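Local coordinates for protein fatty acid synthase 1, isoform A (Drosophila melanogaster, PDB 6FN6) that probably catalyses the modifying steps of fatty acid synthesis, with dehydratase and reductase domains acting on carrier-bound acyl chains with NADPH, at residues V77-N82 / I92-S97; E308-R313 / V337-S342; I928-L933 / V953-S958. All blocks are in the same frame, centred on the assembly; numbering follows the deposited sequence.

Interaction 1 (V77-N82 / I92-S97); sequences VKFGIN and ICESGS
The phenyl ring of Phe79 is packed from several sides. Across the contact, Glu94 CG and Ile92 CG2 come at it obliquely, and the carbonyl oxygen of Cys93 lies at its edge, near the ring plane. Val77 CG2, from the same strand as the ring, sits over one face, offset toward the rim. The setting is the beta hairpin of strands 76-83 and 89-93, within what is predicted to be the N-terminal hotdog fold of the dehydratase. The Glu94 carboxylate is turned 72° from the ring plane. Its CB and CG, not the carboxylate, lie nearest the ring, Glu94 CG 3.8 Å from Phe79 CE1. With CG anti to the backbone N (chi1 180°) and a bend at chi2, the chain slants across the side of the ring and crosses Val77 at about a right angle. Its OE1 is paired with Arg67 in a salt bridge, and Arg67 also bonds to Ser97 OG. Phe32 and Tyr37 meet the same ring, and Leu40 of helix 34-48 touches it; the side chain of Phe79 lies about 11 Å from that of His24, the predicted proton acceptor. Were Phe79 an alanine, a gap would probably open beside Phe32 and Tyr37, and the carbon chain of Glu94 would lose its packing partner. Further along the hairpin, Ile81 and Ile92 lie side by side and point the same way, Ile81 CG1 4.0 Å from Ile92 CG1, while Cys93, on the other face of the sheet, packs on Gly86 of the second subunit. The strands are joined by the antiparallel hydrogen-bonded pair of Gly80 and Cys93: Gly80 N donates to Cys93 O at 2.6 Å, and Cys93 N to Gly80 O at 2.7 Å.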
ATOM      1  N   VAL A  77     -15.821 -26.562 -16.980  1.00 74.02           N
ATOM      2  CA  VAL A  77     -14.924 -25.476 -16.602  1.00 64.29           C
ATOM      3  C   VAL A  77     -13.862 -26.004 -15.647  1.00 59.49           C
ATOM      4  O   VAL A  77     -14.158 -26.791 -14.746  1.00 56.84           O
ATOM      5  CB  VAL A  77     -15.703 -24.302 -15.975  1.00 58.41           C
ATOM      6  CG1 VAL A  77     -16.539 -24.785 -14.805  1.00 54.27           C
ATOM      7  CG2 VAL A  77     -14.752 -23.198 -15.531  1.00 56.01           C
ATOM      8  N   LYS A  78     -12.627 -25.558 -15.847  1.00 64.98           N
ATOM      9  CA  LYS A  78     -11.501 -26.039 -15.060  1.00 61.25           C
ATOM     10  C   LYS A  78     -10.963 -24.954 -14.133  1.00 54.17           C
ATOM     11  O   LYS A  78     -10.602 -23.867 -14.585  1.00 47.99           O
ATOM     12  CB  LYS A  78     -10.398 -26.531 -16.000  1.00 66.06           C
ATOM     13  CG  LYS A  78     -10.851 -27.669 -16.906  1.00 69.63           C
ATOM     14  CD  LYS A  78      -9.703 -28.345 -17.635  1.00 73.69           C
ATOM     15  CE  LYS A  78     -10.213 -29.525 -18.455  1.00 78.62           C
ATOM     16  NZ  LYS A  78      -9.125 -30.271 -19.145  1.00 83.60           N
ATOM     17  N   PHE A  79     -10.909 -25.253 -12.838  1.00 64.18           N
ATOM     18  CA  PHE A  79     -10.342 -24.324 -11.864  1.00 61.26           C
ATOM     19  C   PHE A  79      -8.951 -24.783 -11.430  1.00 64.08           C
ATOM     20  O   PHE A  79      -8.755 -25.941 -11.063  1.00 66.60           O
ATOM     21  CB  PHE A  79     -11.248 -24.191 -10.635  1.00 58.06           C
ATOM     22  CG  PHE A  79     -12.602 -23.604 -10.930  1.00 59.31           C
ATOM     23  CD1 PHE A  79     -12.732 -22.282 -11.326  1.00 58.56           C
ATOM     24  CD2 PHE A  79     -13.747 -24.370 -10.790  1.00 59.77           C
ATOM     25  CE1 PHE A  79     -13.981 -21.740 -11.589  1.00 56.03           C
ATOM     26  CE2 PHE A  79     -14.995 -23.833 -11.052  1.00 58.30           C
ATOM     27  CZ  PHE A  79     -15.111 -22.516 -11.451  1.00 56.67           C
ATOM     28  N   GLY A  80      -7.990 -23.864 -11.484  1.00 46.61           N
ATOM     29  CA  GLY A  80      -6.632 -24.124 -11.031  1.00 47.73           C
ATOM     30  C   GLY A  80      -6.329 -23.446  -9.708  1.00 46.45           C
ATOM     31  O   GLY A  80      -6.500 -22.236  -9.581  1.00 45.01           O
ATOM     32  N   ILE A  81      -5.887 -24.223  -8.722  1.00 49.80           N
ATOM     33  CA  ILE A  81      -5.629 -23.697  -7.382  1.00 48.94           C
ATOM     34  C   ILE A  81      -4.159 -23.879  -7.013  1.00 51.53           C
ATOM     35  O   ILE A  81      -3.557 -24.906  -7.323  1.00 52.48           O
ATOM     36  CB  ILE A  81      -6.533 -24.374  -6.333  1.00 78.39           C
ATOM     37  CG1 ILE A  81      -7.968 -24.477  -6.866  1.00 72.88           C
ATOM     38  CG2 ILE A  81      -6.488 -23.595  -5.025  1.00 47.47           C
ATOM     39  CD1 ILE A  81      -8.972 -25.052  -5.881  1.00 68.91           C
ATOM     40  N   ASN A  82      -3.591 -22.881  -6.336  1.00 59.10           N
ATOM     41  CA  ASN A  82      -2.190 -22.924  -5.916  1.00 64.26           C
ATOM     42  C   ASN A  82      -2.007 -22.292  -4.535  1.00 58.44           C
ATOM     43  O   ASN A  82      -2.680 -21.321  -4.197  1.00 51.53           O
ATOM     44  CB  ASN A  82      -1.304 -22.208  -6.938  1.00 69.10           C
ATOM     45  CG  ASN A  82       0.142 -22.660  -6.877  1.00 73.11           C
ATOM     46  OD1 ASN A  82       0.621 -23.110  -5.835  1.00 73.27           O
ATOM     47  ND2 ASN A  82       0.847 -22.542  -7.996  1.00 74.92           N
ATOM     48  N   ILE A  92      -6.983 -18.850  -7.302  1.00 44.62           N
ATOM     49  CA  ILE A  92      -7.791 -19.713  -8.152  1.00 47.37           C
ATOM     50  C   ILE A  92      -7.887 -19.102  -9.549  1.00 50.71           C
ATOM     51  O   ILE A  92      -8.303 -17.955  -9.714  1.00 50.65           O
ATOM     52  CB  ILE A  92      -9.187 -19.955  -7.543  1.00 47.22           C
ATOM     53  CG1 ILE A  92      -9.050 -20.651  -6.187  1.00 47.52           C
ATOM     54  CG2 ILE A  92     -10.045 -20.805  -8.477  1.00 47.00           C
ATOM     55  CD1 ILE A  92     -10.323 -20.686  -5.374  1.00 47.01           C
ATOM     56  N   CYS A  93      -7.473 -19.881 -10.544  1.00 57.01           N
ATOM     57  CA  CYS A  93      -7.548 -19.490 -11.949  1.00 58.57           C
ATOM     58  C   CYS A  93      -8.551 -20.382 -12.674  1.00 63.43           C
ATOM     59  O   CYS A  93      -8.737 -21.539 -12.298  1.00 60.10           O
ATOM     60  CB  CYS A  93      -6.173 -19.567 -12.612  1.00 56.79           C
ATOM     61  SG  CYS A  93      -4.967 -18.400 -11.934  1.00 52.93           S
ATOM     62  N   GLU A  94      -9.198 -19.844 -13.705  1.00 76.64           N
ATOM     63  CA  GLU A  94     -10.211 -20.594 -14.445  1.00 83.22           C
ATOM     64  C   GLU A  94      -9.888 -20.703 -15.937  1.00 96.20           C
ATOM     65  O   GLU A  94      -9.659 -21.804 -16.440  1.00101.97           O
ATOM     66  CB  GLU A  94     -11.583 -19.938 -14.243  1.00 79.89           C
ATOM     67  CG  GLU A  94     -12.735 -20.622 -14.967  1.00 75.71           C
ATOM     68  CD  GLU A  94     -12.985 -20.055 -16.353  1.00 70.39           C
ATOM     69  OE1 GLU A  94     -12.886 -18.821 -16.520  1.00 69.27           O
ATOM     70  OE2 GLU A  94     -13.277 -20.843 -17.277  1.00 69.52           O
ATOM     71  N   SER A  95      -9.877 -19.578 -16.643  1.00 60.44           N
ATOM     72  CA  SER A  95      -9.587 -19.583 -18.075  1.00 69.72           C
ATOM     73  C   SER A  95      -8.295 -18.822 -18.352  1.00 65.24           C
ATOM     74  O   SER A  95      -8.292 -17.836 -19.090  1.00 68.62           O
ATOM     75  CB  SER A  95     -10.743 -18.971 -18.870  1.00 80.56           C
ATOM     76  OG  SER A  95     -10.791 -17.566 -18.711  1.00 90.10           O
ATOM     77  N   GLY A  96      -7.198 -19.282 -17.759  1.00111.85           N
ATOM     78  CA  GLY A  96      -5.909 -18.652 -17.974  1.00113.69           C
ATOM     79  C   GLY A  96      -5.891 -17.235 -17.435  1.00110.22           C
ATOM     80  O   GLY A  96      -5.079 -16.409 -17.851  1.00112.57           O
ATOM     81  N   SER A  97      -6.801 -16.959 -16.507  1.00 62.87           N
ATOM     82  CA  SER A  97      -6.898 -15.645 -15.886  1.00 60.46           C
ATOM     83  C   SER A  97      -7.302 -15.784 -14.421  1.00 54.22           C
ATOM     84  O   SER A  97      -8.022 -16.711 -14.051  1.00 56.51           O
ATOM     85  CB  SER A  97      -7.900 -14.765 -16.636  1.00 68.39           C
ATOM     86  OG  SER A  97      -9.226 -15.239 -16.478  1.00 73.92           O
TER

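Interaction 2 (E308-R313 / V337-S342); sequences ELANGR and VAVVTS
Ala338 O takes the amide of Glu308, at 2.9 Å from Glu308 N, and begins the parallel ladder between the two strands. Val339 follows, with CG1 against the methyl of Ala310, 3.8 Å from its CB. Val340 bonds through both its N and its O: its N donates to Glu308 O at 3.0 Å, and its O receives Ala310 N at 3.1 Å. Its side chain runs beside Leu309, CB 4.0 Å from Leu309 CD2. Thr341 turns its hydroxyl to Asn345. At Ser342 a side chain takes over the pairing, Asn311 OD1 accepting Ser342 N at 2.7 Å in its carbonyl plane. The side chain of Glu308 points to the Val339 face of the sheet; its OE2 receives Arg313 NH2 in a salt bridge and the amide of Val319, which ties the loop back to its strand. The strand order matches a class I methyltransferase fold, consistent with the pseudo-methyltransferase region of animal fatty acid synthases. Helix 320-329 makes the crossover between the strands and, with helix 346-353, packs on Val339, while strand 374-380 flanks 303-309 and strand 359-362 flanks 334-341.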
ATOM      1  N   GLU A 308     -50.467  -9.931 -52.626  1.00 68.97           N
ATOM      2  CA  GLU A 308     -50.400  -8.568 -53.141  1.00 69.01           C
ATOM      3  C   GLU A 308     -50.034  -8.561 -54.619  1.00 71.68           C
ATOM      4  O   GLU A 308     -48.962  -9.023 -55.009  1.00 76.44           O
ATOM      5  CB  GLU A 308     -49.387  -7.733 -52.351  1.00 69.89           C
ATOM      6  CG  GLU A 308     -48.946  -6.459 -53.070  1.00 74.23           C
ATOM      7  CD  GLU A 308     -48.131  -5.533 -52.187  1.00 77.33           C
ATOM      8  OE1 GLU A 308     -47.475  -6.024 -51.244  1.00 76.95           O
ATOM      9  OE2 GLU A 308     -48.144  -4.307 -52.436  1.00 80.55           O
ATOM     10  N   LEU A 309     -50.938  -8.033 -55.436  1.00 50.97           N
ATOM     11  CA  LEU A 309     -50.704  -7.895 -56.867  1.00 56.34           C
ATOM     12  C   LEU A 309     -49.745  -6.731 -57.122  1.00 62.56           C
ATOM     13  O   LEU A 309     -49.997  -5.605 -56.693  1.00 61.72           O
ATOM     14  CB  LEU A 309     -52.027  -7.686 -57.601  1.00 57.89           C
ATOM     15  CG  LEU A 309     -53.072  -8.777 -57.341  1.00 59.35           C
ATOM     16  CD1 LEU A 309     -54.404  -8.415 -57.975  1.00 63.99           C
ATOM     17  CD2 LEU A 309     -52.590 -10.133 -57.845  1.00 59.99           C
ATOM     18  N   ALA A 310     -48.647  -7.014 -57.819  1.00 84.55           N
ATOM     19  CA  ALA A 310     -47.571  -6.041 -58.001  1.00 88.55           C
ATOM     20  C   ALA A 310     -47.183  -5.846 -59.468  1.00 94.21           C
ATOM     21  O   ALA A 310     -45.998  -5.807 -59.796  1.00 93.58           O
ATOM     22  CB  ALA A 310     -46.350  -6.467 -57.195  1.00 89.20           C
ATOM     23  N   ASN A 311     -48.172  -5.720 -60.347  1.00117.09           N
ATOM     24  CA  ASN A 311     -47.895  -5.515 -61.767  1.00123.85           C
ATOM     25  C   ASN A 311     -47.717  -4.036 -62.096  1.00122.72           C
ATOM     26  O   ASN A 311     -48.623  -3.231 -61.888  1.00121.95           O
ATOM     27  CB  ASN A 311     -49.027  -6.090 -62.621  1.00130.24           C
ATOM     28  CG  ASN A 311     -49.032  -7.603 -62.643  1.00132.63           C
ATOM     29  OD1 ASN A 311     -48.018  -8.243 -62.365  1.00130.91           O
ATOM     30  ND2 ASN A 311     -50.177  -8.185 -62.982  1.00132.73           N
ATOM     31  N   GLY A 312     -46.542  -3.683 -62.612  1.00 97.77           N
ATOM     32  CA  GLY A 312     -46.254  -2.306 -62.978  1.00 96.90           C
ATOM     33  C   GLY A 312     -45.954  -1.422 -61.786  1.00 97.53           C
ATOM     34  O   GLY A 312     -46.302  -0.241 -61.772  1.00102.05           O
ATOM     35  N   ARG A 313     -45.307  -1.996 -60.777  1.00 95.38           N
ATOM     36  CA  ARG A 313     -44.990  -1.268 -59.553  1.00 89.95           C
ATOM     37  C   ARG A 313     -43.543  -1.483 -59.101  1.00 89.17           C
ATOM     38  O   ARG A 313     -42.928  -2.504 -59.401  1.00 86.66           O
ATOM     39  CB  ARG A 313     -45.963  -1.684 -58.445  1.00 85.41           C
ATOM     40  CG  ARG A 313     -47.402  -1.272 -58.712  1.00 83.46           C
ATOM     41  CD  ARG A 313     -48.361  -1.989 -57.785  1.00 80.53           C
ATOM     42  NE  ARG A 313     -48.105  -1.682 -56.379  1.00 78.26           N
ATOM     43  CZ  ARG A 313     -48.459  -2.466 -55.365  1.00 76.44           C
ATOM     44  NH1 ARG A 313     -49.089  -3.612 -55.591  1.00 75.16           N
ATOM     45  NH2 ARG A 313     -48.183  -2.106 -54.119  1.00 76.27           N
ATOM     46  N   VAL A 337     -48.475 -14.562 -46.513  1.00 54.14           N
ATOM     47  CA  VAL A 337     -48.550 -13.454 -47.455  1.00 49.71           C
ATOM     48  C   VAL A 337     -47.567 -13.692 -48.590  1.00 50.50           C
ATOM     49  O   VAL A 337     -46.434 -14.114 -48.365  1.00 51.98           O
ATOM     50  CB  VAL A 337     -48.277 -12.109 -46.758  1.00 46.75           C
ATOM     51  CG1 VAL A 337     -48.367 -10.959 -47.754  1.00 46.19           C
ATOM     52  CG2 VAL A 337     -49.247 -11.900 -45.609  1.00 42.49           C
ATOM     53  N   ALA A 338     -48.014 -13.429 -49.813  1.00 66.89           N
ATOM     54  CA  ALA A 338     -47.178 -13.602 -50.991  1.00 69.78           C
ATOM     55  C   ALA A 338     -47.298 -12.391 -51.906  1.00 74.30           C
ATOM     56  O   ALA A 338     -48.283 -11.656 -51.848  1.00 73.58           O
ATOM     57  CB  ALA A 338     -47.563 -14.871 -51.736  1.00 70.35           C
ATOM     58  N   VAL A 339     -46.286 -12.182 -52.741  1.00 76.64           N
ATOM     59  CA  VAL A 339     -46.336 -11.129 -53.742  1.00 76.26           C
ATOM     60  C   VAL A 339     -46.433 -11.780 -55.113  1.00 81.07           C
ATOM     61  O   VAL A 339     -45.560 -12.549 -55.513  1.00 82.94           O
ATOM     62  CB  VAL A 339     -45.114 -10.199 -53.652  1.00 77.89           C
ATOM     63  CG1 VAL A 339     -45.217  -9.076 -54.681  1.00 78.19           C
ATOM     64  CG2 VAL A 339     -44.982  -9.627 -52.249  1.00 75.11           C
ATOM     65  N   VAL A 340     -47.506 -11.462 -55.827  1.00 77.82           N
ATOM     66  CA  VAL A 340     -47.757 -12.035 -57.140  1.00 83.21           C
ATOM     67  C   VAL A 340     -47.247 -11.082 -58.210  1.00 88.75           C
ATOM     68  O   VAL A 340     -47.511  -9.881 -58.160  1.00 88.89           O
ATOM     69  CB  VAL A 340     -49.248 -12.341 -57.345  1.00 80.65           C
ATOM     70  CG1 VAL A 340     -49.450 -13.145 -58.618  1.00 81.56           C
ATOM     71  CG2 VAL A 340     -49.814 -13.085 -56.143  1.00 78.77           C
ATOM     72  N   THR A 341     -46.516 -11.624 -59.177  1.00 80.83           N
ATOM     73  CA  THR A 341     -45.942 -10.816 -60.245  1.00 85.37           C
ATOM     74  C   THR A 341     -46.232 -11.445 -61.601  1.00 87.54           C
ATOM     75  O   THR A 341     -46.060 -12.649 -61.792  1.00 86.10           O
ATOM     76  CB  THR A 341     -44.419 -10.646 -60.074  1.00 90.09           C
ATOM     77  OG1 THR A 341     -43.904  -9.840 -61.142  1.00 94.12           O
ATOM     78  CG2 THR A 341     -43.711 -12.001 -60.073  1.00 92.06           C
ATOM     79  N   SER A 342     -46.681 -10.615 -62.537  1.00125.42           N
ATOM     80  CA  SER A 342     -46.968 -11.065 -63.889  1.00126.41           C
ATOM     81  C   SER A 342     -45.821 -10.719 -64.832  1.00126.68           C
ATOM     82  O   SER A 342     -45.779 -11.193 -65.967  1.00127.76           O
ATOM     83  CB  SER A 342     -48.269 -10.435 -64.392  1.00124.46           C
ATOM     84  OG  SER A 342     -48.607 -10.916 -65.680  1.00126.17           O
TER

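Interaction 3 (I928-L933 / V953-S958); sequences ILVGGL and VLTSRS. With EDO (1,2-ethanediol), chain E.
Thr955 OG1 receives the amide of Gly931 at 3.1 Å, a side-chain bond that fixes the turn following strand 926-930 in the Rossmann fold of the ketoreductase domain. The hydroxyl reaches that amide because chi1 of 75° places OG1 between its own backbone N and carbonyl carbon. Next to it runs the parallel pairing of a beta-alpha-beta unit: Leu929 N donates to Val953 O at 2.9 Å, and Thr955 N gives a weak bond to Leu929 O. On one face Ile928 and Val953 lie side by side. On the other, Leu954 meets the turn, its CD2 resting 3.9 Å from Gly932 CA, where a beta carbon would run into it. Leu933 crosses Leu954 at about a right angle, with Leu933 CD2 3.5 Å from Leu954 CD1, and sets its CD1 against Ser956 CB, 3.6 Å away. Further out, the glycines of the type II turn from Leu929 to Gly932 lead into helix 935-946, consistent with the glycine-rich loop that receives the dinucleotide in this family, while that helix packs on Leu929 and Leu954. Helix 989-1002 lies against Ile928, Val953 and Thr955. A water bridges Leu933 N and, weakly, Thr955 O. Beside this loop sits an ethanediol, probably from the crystallisation liquor, whose O2 makes only weak bonds to Thr955, while Arg957 N points straight at its O1, 3.1 Å away, with an N-H...O angle of 179°.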
ATOM      1  N   ILE A 928     -55.991   6.583  -4.717  1.00 32.76           N
ATOM      2  CA  ILE A 928     -56.666   5.379  -4.272  1.00 33.09           C
ATOM      3  C   ILE A 928     -56.399   4.258  -5.257  1.00 33.58           C
ATOM      4  O   ILE A 928     -56.620   4.414  -6.455  1.00 34.40           O
ATOM      5  CB  ILE A 928     -58.176   5.622  -4.116  1.00 34.97           C
ATOM      6  CG1 ILE A 928     -58.435   6.782  -3.153  1.00 35.35           C
ATOM      7  CG2 ILE A 928     -58.878   4.360  -3.623  1.00 35.09           C
ATOM      8  CD1 ILE A 928     -59.846   7.324  -3.232  1.00 36.57           C
ATOM      9  N   LEU A 929     -55.911   3.134  -4.748  1.00 39.89           N
ATOM     10  CA  LEU A 929     -55.709   1.948  -5.568  1.00 40.97           C
ATOM     11  C   LEU A 929     -56.584   0.812  -5.059  1.00 42.29           C
ATOM     12  O   LEU A 929     -56.281   0.197  -4.036  1.00 43.26           O
ATOM     13  CB  LEU A 929     -54.237   1.530  -5.573  1.00 40.73           C
ATOM     14  CG  LEU A 929     -53.279   2.453  -6.334  1.00 40.48           C
ATOM     15  CD1 LEU A 929     -52.898   3.670  -5.509  1.00 38.45           C
ATOM     16  CD2 LEU A 929     -52.041   1.695  -6.764  1.00 40.30           C
ATOM     17  N   VAL A 930     -57.676   0.547  -5.770  1.00 31.70           N
ATOM     18  CA  VAL A 930     -58.576  -0.536  -5.400  1.00 32.41           C
ATOM     19  C   VAL A 930     -57.892  -1.852  -5.724  1.00 32.41           C
ATOM     20  O   VAL A 930     -57.506  -2.091  -6.867  1.00 32.02           O
ATOM     21  CB  VAL A 930     -59.932  -0.421  -6.118  1.00 32.69           C
ATOM     22  CG1 VAL A 930     -60.885  -1.510  -5.645  1.00 33.56           C
ATOM     23  CG2 VAL A 930     -60.544   0.951  -5.887  1.00 32.73           C
ATOM     24  N   GLY A 931     -57.771  -2.714  -4.719  1.00 33.00           N
ATOM     25  CA  GLY A 931     -56.963  -3.914  -4.839  1.00 34.16           C
ATOM     26  C   GLY A 931     -55.493  -3.547  -4.885  1.00 35.87           C
ATOM     27  O   GLY A 931     -54.709  -4.124  -5.639  1.00 36.63           O
ATOM     28  N   GLY A 932     -55.119  -2.580  -4.056  1.00 37.85           N
ATOM     29  CA  GLY A 932     -53.792  -2.002  -4.121  1.00 36.90           C
ATOM     30  C   GLY A 932     -52.672  -2.837  -3.531  1.00 37.32           C
ATOM     31  O   GLY A 932     -51.503  -2.550  -3.781  1.00 36.99           O
ATOM     32  N   LEU A 933     -53.012  -3.871  -2.766  1.00 32.49           N
ATOM     33  CA  LEU A 933     -51.993  -4.684  -2.102  1.00 35.92           C
ATOM     34  C   LEU A 933     -51.652  -5.948  -2.889  1.00 40.67           C
ATOM     35  O   LEU A 933     -50.800  -6.735  -2.471  1.00 42.86           O
ATOM     36  CB  LEU A 933     -52.442  -5.057  -0.687  1.00 36.34           C
ATOM     37  CG  LEU A 933     -52.302  -3.984   0.399  1.00 33.92           C
ATOM     38  CD1 LEU A 933     -52.794  -4.515   1.731  1.00 35.16           C
ATOM     39  CD2 LEU A 933     -50.864  -3.494   0.537  1.00 33.33           C
ATOM     40  N   VAL A 953     -53.675   5.490  -0.689  1.00 36.17           N
ATOM     41  CA  VAL A 953     -54.736   4.716  -0.059  1.00 33.73           C
ATOM     42  C   VAL A 953     -54.888   3.389  -0.787  1.00 34.09           C
ATOM     43  O   VAL A 953     -55.150   3.353  -1.988  1.00 33.12           O
ATOM     44  CB  VAL A 953     -56.064   5.489  -0.049  1.00 36.17           C
ATOM     45  CG1 VAL A 953     -57.141   4.691   0.669  1.00 34.48           C
ATOM     46  CG2 VAL A 953     -55.883   6.855   0.599  1.00 36.43           C
ATOM     47  N   LEU A 954     -54.723   2.298  -0.047  1.00 34.78           N
ATOM     48  CA  LEU A 954     -54.862   0.963  -0.609  1.00 36.65           C
ATOM     49  C   LEU A 954     -56.063   0.256   0.011  1.00 37.55           C
ATOM     50  O   LEU A 954     -56.163   0.148   1.236  1.00 41.12           O
ATOM     51  CB  LEU A 954     -53.593   0.142  -0.367  1.00 35.72           C
ATOM     52  CG  LEU A 954     -52.258   0.774  -0.777  1.00 32.95           C
ATOM     53  CD1 LEU A 954     -51.102  -0.104  -0.317  1.00 32.41           C
ATOM     54  CD2 LEU A 954     -52.190   0.995  -2.280  1.00 31.22           C
ATOM     55  N   THR A 955     -56.971  -0.228  -0.832  1.00 33.81           N
ATOM     56  CA  THR A 955     -58.127  -0.965  -0.342  1.00 34.76           C
ATOM     57  C   THR A 955     -57.826  -2.456  -0.396  1.00 35.03           C
ATOM     58  O   THR A 955     -57.440  -2.979  -1.438  1.00 34.46           O
ATOM     59  CB  THR A 955     -59.406  -0.668  -1.150  1.00 34.76           C
ATOM     60  OG1 THR A 955     -59.346  -1.328  -2.421  1.00 34.21           O
ATOM     61  CG2 THR A 955     -59.583   0.827  -1.354  1.00 34.42           C
ATOM     62  N   SER A 956     -57.988  -3.127   0.737  1.00 37.43           N
ATOM     63  CA  SER A 956     -57.788  -4.570   0.816  1.00 43.31           C
ATOM     64  C   SER A 956     -58.678  -5.174   1.890  1.00 51.27           C
ATOM     65  O   SER A 956     -58.651  -4.751   3.045  1.00 53.65           O
ATOM     66  CB  SER A 956     -56.323  -4.899   1.110  1.00 44.71           C
ATOM     67  OG  SER A 956     -56.105  -6.300   1.132  1.00 46.59           O
ATOM     68  N   ARG A 957     -59.470  -6.165   1.503  1.00 47.42           N
ATOM     69  CA  ARG A 957     -60.375  -6.817   2.434  1.00 50.84           C
ATOM     70  C   ARG A 957     -59.598  -7.644   3.457  1.00 52.44           C
ATOM     71  O   ARG A 957     -59.917  -7.635   4.645  1.00 53.04           O
ATOM     72  CB  ARG A 957     -61.370  -7.700   1.679  1.00 52.78           C
ATOM     73  CG  ARG A 957     -62.218  -6.943   0.660  1.00 55.02           C
ATOM     74  CD  ARG A 957     -62.963  -5.767   1.283  1.00 56.64           C
ATOM     75  NE  ARG A 957     -63.752  -6.151   2.453  1.00 58.72           N
ATOM     76  CZ  ARG A 957     -64.991  -6.632   2.406  1.00 60.06           C
ATOM     77  NH1 ARG A 957     -65.611  -6.799   1.241  1.00 60.14           N
ATOM     78  NH2 ARG A 957     -65.620  -6.945   3.530  1.00 60.62           N
ATOM     79  N   SER A 958     -58.575  -8.355   2.991  1.00 68.19           N
ATOM     80  CA  SER A 958     -57.788  -9.220   3.864  1.00 68.57           C
ATOM     81  C   SER A 958     -56.722  -8.439   4.630  1.00 64.42           C
ATOM     82  O   SER A 958     -56.282  -8.863   5.699  1.00 67.59           O
ATOM     83  CB  SER A 958     -57.129 -10.335   3.049  1.00 69.07           C
ATOM     84  OG  SER A 958     -56.421  -9.808   1.940  1.00 68.11           O
TER
HETATM   85  C1  EDO E2103     -58.958  -6.317  -2.624  1.00 37.58           C
HETATM   86  O1  EDO E2103     -59.407  -7.073  -1.497  1.00 39.32           O
HETATM   87  C2  EDO E2103     -60.063  -5.363  -3.052  1.00 38.69           C
HETATM   88  O2  EDO E2103     -60.435  -4.536  -1.944  1.00 38.99           O
HETATM   89  O   HOH W   1     -55.559  -5.624  -2.513  1.00 47.94           O

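Overall arrangement
From the N terminus the three contacts follow one another in series, so none nests in or crosses another. Interaction 1 closes the nine-residue loop of a hairpin, including the ends of both strands, in the predicted N-terminal hotdog fold. Interaction 2 opens later and closes a longer loop around one crossover helix, tying two parallel strands in the region with the methyltransferase-like strand order. Interaction 3, much further along, closes a comparable helical crossover in the ketoreductase domain. Their centres lie about 61 Å (1 and 2), 53 Å (1 and 3) and 57 Å (2 and 3) apart, and none touches another. Each joins neighbouring strands within its own part of the modifying region.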